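Side-chain contacts in venom allergen-like (VAL) 4 protein (Schistosoma mansoni, PDB 4P27), which binds lipids as a member of the SCP/TAPS (CAP) family that lacks the prototypical CAP motifs: residues K20-N24 with C25-G29; D59-P63 with N64-I68. All coordinates share one frame; numbering follows the deposited sequence.

Contact 1 (K20-N24 with C25-G29)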
loop_
_atom_site.group_PDB
_atom_site.type_symbol
_atom_site.label_atom_id
_atom_site.label_comp_id
_atom_site.label_asym_id
_atom_site.label_seq_id
_atom_site.Cartn_x
_atom_site.Cartn_y
_atom_site.Cartn_z
ATOM N N LYS A 20 -3.974 9.015 -7.328
ATOM C CA LYS A 20 -4.369 10.187 -8.121
ATOM C C LYS A 20 -3.330 11.295 -8.019
ATOM O O LYS A 20 -3.020 11.837 -9.004
ATOM C CB LYS A 20 -5.737 10.757 -7.671
ATOM C CG LYS A 20 -6.246 11.803 -8.671
ATOM C CD LYS A 20 -7.746 12.041 -8.563
ATOM C CE LYS A 20 -8.107 13.370 -9.208
ATOM N NZ LYS A 20 -9.579 13.529 -9.250
ATOM N N ASP A 21 -2.872 11.648 -6.810
ATOM C CA ASP A 21 -1.834 12.598 -6.610
ATOM C C ASP A 21 -0.536 12.313 -7.385
ATOM O O ASP A 21 0.031 13.255 -7.974
ATOM C CB ASP A 21 -1.455 12.611 -5.182
ATOM C CG ASP A 21 -2.451 13.371 -4.331
ATOM O OD1 ASP A 21 -3.359 13.944 -4.903
ATOM O OD2 ASP A 21 -2.299 13.383 -3.112
ATOM N N VAL A 22 -0.019 11.059 -7.321
ATOM C CA VAL A 22 1.250 10.749 -8.022
ATOM C C VAL A 22 1.072 10.903 -9.549
ATOM O O VAL A 22 2.012 11.372 -10.208
ATOM C CB VAL A 22 1.880 9.371 -7.595
ATOM C CG1 VAL A 22 1.192 8.184 -8.235
ATOM C CG2 VAL A 22 3.379 9.344 -7.897
ATOM N N LYS A 23 -0.099 10.561 -10.115
ATOM C CA LYS A 23 -0.368 10.898 -11.543
ATOM C C LYS A 23 -0.426 12.388 -11.927
ATOM O O LYS A 23 -0.489 12.689 -13.110
ATOM C CB LYS A 23 -1.634 10.309 -12.027
ATOM C CG LYS A 23 -1.545 8.840 -12.025
ATOM C CD LYS A 23 -2.620 8.250 -12.885
ATOM C CE LYS A 23 -3.921 8.423 -12.183
ATOM N NZ LYS A 23 -4.859 7.353 -12.603
ATOM N N ASN A 24 -0.431 13.280 -10.946
ATOM C CA ASN A 24 -0.713 14.691 -11.174
ATOM C C ASN A 24 0.289 15.550 -10.451
ATOM O O ASN A 24 -0.072 16.632 -10.050
ATOM C CB ASN A 24 -2.091 15.010 -10.593
ATOM C CG ASN A 24 -3.169 14.498 -11.473
ATOM O OD1 ASN A 24 -3.306 15.029 -12.561
ATOM N ND2 ASN A 24 -3.823 13.364 -11.112
ATOM N N CYS A 25 1.513 15.039 -10.211
ATOM C CA CYS A 25 2.629 15.836 -9.694
ATOM C C CYS A 25 2.439 16.289 -8.280
ATOM O O CYS A 25 3.031 17.274 -7.867
ATOM C CB CYS A 25 2.918 17.073 -10.560
ATOM S SG CYS A 25 3.505 16.696 -12.204
ATOM N N ARG A 26 1.632 15.571 -7.519
ATOM C CA ARG A 26 1.244 16.064 -6.238
ATOM C C ARG A 26 1.960 15.262 -5.184
ATOM O O ARG A 26 1.743 15.497 -4.010
ATOM C CB ARG A 26 -0.294 16.029 -6.041
ATOM C CG ARG A 26 -1.090 17.143 -6.777
ATOM C CD ARG A 26 -2.612 17.078 -6.419
ATOM N NE ARG A 26 -3.505 16.883 -7.596
ATOM C CZ ARG A 26 -4.357 15.861 -7.794
ATOM N NH1 ARG A 26 -4.465 14.871 -6.917
ATOM N NH2 ARG A 26 -5.098 15.803 -8.903
ATOM N N ILE A 27 2.851 14.344 -5.558
ATOM C CA ILE A 27 3.795 13.799 -4.517
ATOM C C ILE A 27 5.116 14.498 -4.657
ATOM O O ILE A 27 5.749 14.321 -5.711
ATOM C CB ILE A 27 4.094 12.283 -4.727
ATOM C CG1 ILE A 27 2.782 11.527 -5.021
ATOM C CG2 ILE A 27 4.953 11.710 -3.594
ATOM C CD1 ILE A 27 1.910 11.312 -3.828
ATOM N N PRO A 28 5.551 15.260 -3.631
ATOM C CA PRO A 28 6.742 16.123 -3.770
ATOM C C PRO A 28 7.986 15.322 -4.183
ATOM O O PRO A 28 8.296 14.272 -3.592
ATOM C CB PRO A 28 6.941 16.680 -2.325
ATOM C CG PRO A 28 5.493 16.852 -1.851
ATOM C CD PRO A 28 4.816 15.558 -2.371
ATOM N N GLY A 29 8.688 15.848 -5.180
ATOM C CA GLY A 29 10.020 15.342 -5.568
ATOM C C GLY A 29 9.878 14.009 -6.305
ATOM O O GLY A 29 10.847 13.330 -6.521
HETATM O O HOH W 1 3.824 13.288 -8.343
#

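Contact 2 (D59-P63 with N64-I68)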
loop_
_atom_site.group_PDB
_atom_site.type_symbol
_atom_site.label_atom_id
_atom_site.label_comp_id
_atom_site.label_asym_id
_atom_site.label_seq_id
_atom_site.Cartn_x
_atom_site.Cartn_y
_atom_site.Cartn_z
ATOM N N ASP A 59 5.448 -8.677 13.070
ATOM C CA ASP A 59 6.203 -9.807 12.462
ATOM C C ASP A 59 5.429 -11.123 12.605
ATOM O O ASP A 59 5.053 -11.530 13.694
ATOM C CB ASP A 59 7.599 -9.914 13.144
ATOM C CG ASP A 59 7.496 -10.100 14.698
ATOM O OD1 ASP A 59 7.416 -11.268 15.145
ATOM O OD2 ASP A 59 7.458 -9.097 15.471
ATOM N N SER A 60 5.144 -11.815 11.532
ATOM C CA SER A 60 4.437 -13.064 11.758
ATOM C C SER A 60 4.723 -14.048 10.656
ATOM O O SER A 60 5.377 -15.067 10.897
ATOM C CB SER A 60 2.929 -12.839 11.931
ATOM O OG SER A 60 2.289 -12.480 10.712
ATOM N N ASN A 61 4.196 -13.752 9.463
ATOM C CA ASN A 61 4.972 -13.663 8.219
ATOM C C ASN A 61 5.935 -14.805 7.998
ATOM O O ASN A 61 7.028 -14.596 7.472
ATOM C CB ASN A 61 5.649 -12.302 8.096
ATOM C CG ASN A 61 4.642 -11.193 8.182
ATOM O OD1 ASN A 61 3.736 -11.108 7.317
ATOM N ND2 ASN A 61 4.713 -10.400 9.273
ATOM N N ASP A 62 5.539 -16.012 8.414
ATOM C CA ASP A 62 4.338 -16.721 7.899
ATOM C C ASP A 62 3.966 -16.465 6.414
ATOM O O ASP A 62 3.054 -15.658 6.111
ATOM C CB ASP A 62 3.105 -16.566 8.846
ATOM C CG ASP A 62 2.190 -17.751 8.779
ATOM O OD1 ASP A 62 2.395 -18.590 7.882
ATOM O OD2 ASP A 62 1.235 -17.837 9.563
ATOM N N PRO A 63 4.655 -17.174 5.483
ATOM C CA PRO A 63 4.074 -17.373 4.143
ATOM C C PRO A 63 2.620 -17.935 3.899
ATOM O O PRO A 63 2.099 -17.629 2.845
ATOM C CB PRO A 63 5.193 -18.126 3.405
ATOM C CG PRO A 63 6.413 -17.428 3.952
ATOM C CD PRO A 63 6.119 -17.408 5.441
ATOM N N ASN A 64 1.952 -18.646 4.823
ATOM C CA ASN A 64 0.460 -18.814 4.791
ATOM C C ASN A 64 -0.324 -17.447 4.611
ATOM O O ASN A 64 -1.412 -17.391 4.065
ATOM C CB ASN A 64 -0.045 -19.573 6.077
ATOM C CG ASN A 64 -1.463 -20.238 5.916
ATOM O OD1 ASN A 64 -1.781 -21.309 6.520
ATOM N ND2 ASN A 64 -2.312 -19.619 5.103
ATOM N N ASP A 65 0.215 -16.337 5.105
ATOM C CA ASP A 65 -0.550 -15.085 5.014
ATOM C C ASP A 65 -0.551 -14.516 3.613
ATOM O O ASP A 65 -1.326 -13.607 3.321
ATOM C CB ASP A 65 0.068 -14.104 5.990
ATOM C CG ASP A 65 -0.353 -14.449 7.431
ATOM O OD1 ASP A 65 -1.451 -15.040 7.610
ATOM O OD2 ASP A 65 0.397 -14.129 8.326
ATOM N N PHE A 66 0.352 -15.042 2.778
ATOM C CA PHE A 66 0.462 -14.671 1.352
ATOM C C PHE A 66 -0.209 -15.617 0.357
ATOM O O PHE A 66 -0.142 -15.412 -0.884
ATOM C CB PHE A 66 1.946 -14.471 0.989
ATOM C CG PHE A 66 2.581 -13.351 1.733
ATOM C CD1 PHE A 66 3.075 -13.554 3.035
ATOM C CD2 PHE A 66 2.652 -12.061 1.160
ATOM C CE1 PHE A 66 3.647 -12.492 3.751
ATOM C CE2 PHE A 66 3.257 -11.010 1.859
ATOM C CZ PHE A 66 3.736 -11.225 3.165
ATOM N N ILE A 67 -0.929 -16.604 0.865
ATOM C CA ILE A 67 -1.621 -17.509 -0.053
ATOM C C ILE A 67 -3.090 -17.180 0.030
ATOM O O ILE A 67 -3.678 -17.424 1.058
ATOM C CB ILE A 67 -1.359 -19.011 0.311
ATOM C CG1 ILE A 67 0.175 -19.236 0.347
ATOM C CG2 ILE A 67 -2.083 -19.864 -0.746
ATOM C CD1 ILE A 67 0.729 -20.557 0.970
ATOM N N ILE A 68 -3.677 -16.571 -1.000
ATOM C CA ILE A 68 -5.014 -16.049 -0.873
ATOM C C ILE A 68 -5.683 -16.406 -2.190
ATOM O O ILE A 68 -5.179 -16.007 -3.298
ATOM C CB ILE A 68 -5.042 -14.461 -0.611
ATOM C CG1 ILE A 68 -4.233 -14.102 0.677
ATOM C CG2 ILE A 68 -6.506 -13.967 -0.444
ATOM C CD1 ILE A 68 -4.084 -12.586 0.927
#

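Contact 1 (K20-N24 with C25-G29)
Arg-26 and Asp-21 grip each other twice where helix 6-22 gives way to loop, once through side chains and once through the backbone. The Arg-26 side chain folds back over the turn, its chain bent at chi3 (-121°), and brings NH1 to Asp-21 OD1 in a salt bridge whose modelled length, 2.5 Å, is doubtfully short. Carboxylate and guanidinium stand 88° apart, with OD1 at the guanidinium's edge. Lys-20 reaches the same edge with its extended chain, CE lying 3.9 Å from Arg-26 NH2. Asn-24 lies alongside, its amide stacked nearly parallel to the guanidinium and its CB over one face toward the rim; CG is 3.5 Å from NH2 of Arg-26. The bond from Asn-24 ND2 to Lys-20 O at 2.7 Å, close to the amide plane, fixes the amide's rotation.

In the backbone, Arg-26 N reaches Asp-21 O at 2.9 Å; this 6→1 bond and the positive phi of Cys-25 (68°) resemble a Schellman ending. Asp-21 O also accepts the Asn-24 amide, from the opposite face of its carbonyl plane. Ile-27 CG1 presses tightly against Val-22 CB at 3.5 Å, and a water bridges Val-22 O to Ile-27 N.

Lys-17, one turn earlier on the helix, forms a salt bridge with Asp-21 OD2; Cys-25 is disulfide-bonded to Cys-158, and Val-22 and Ile-27 both pack on Tyr-112 of helix 110-115.

Contact 2 (D59-P63 with N64-I68)
A short 3-10 turn, entered through the Asp-62–Pro-63 pair and carried on by Asn-64, Asp-65 and Phe-66, shapes the surface loop between helix 43-54 and strand 75-81 of this CAP-family protein. Two i to i+3 backbone bonds define it: Asp-65 N to Asp-62 O at 3.1 Å and Phe-66 N to Pro-63 O at 3.1 Å.

At the entrance Asp-62 folds its own carboxylate over the turn. With CG anti to the backbone nitrogen (chi1 -150°), OD1 of Asp-62 comes 3.1 Å from the Asn-64 amide N, a weak bond in the pattern of an Asx turn. The two side chains then run side by side, pointing the same way, with carboxylate and amide planes 89° apart and OD1 also close to Asn-64 CB.

Asp-65 crosses Asp-62 at about a right angle, and the two carboxylates approach to 4.0 Å between their OD2 atoms. This juxtaposition of like charges is probably eased by Arg-55, just after helix 43-54, which forms a salt bridge with Asp-65 OD1. Asp-65 also packs against Gln-52 of helix 43-54, whereas Phe-66 touches Gln-76 of strand 75-81, so successive residues of the turn face two different elements.

The Phe-66 ring meets the turn edge-on: Asp-62 O lies in the ring plane, 3.7 Å from CD1 of Phe-66, with Pro-63 CA also at the ring edge, 4.1 Å from the same CD1.

Contacts 1 and 2 illustrate one principle, that short turns are held by bonds between residues two to five positions apart, at two remote places within the same CAP-family chain. Their centres lie about 32 Å apart and their nearest atoms about 22 Å, on opposite sides of the chain's centre, so neither touches the other. In sequence they come in series: contact 1 follows helix 6-22 and leads toward strand 40-41, whereas contact 2 winds a 3-10 turn after helix 43-54. The side chain of Lys-23 in contact 1 comes within about 9 Å of a sugar, which is an N-linked glycan and not a ligand bound in a pocket.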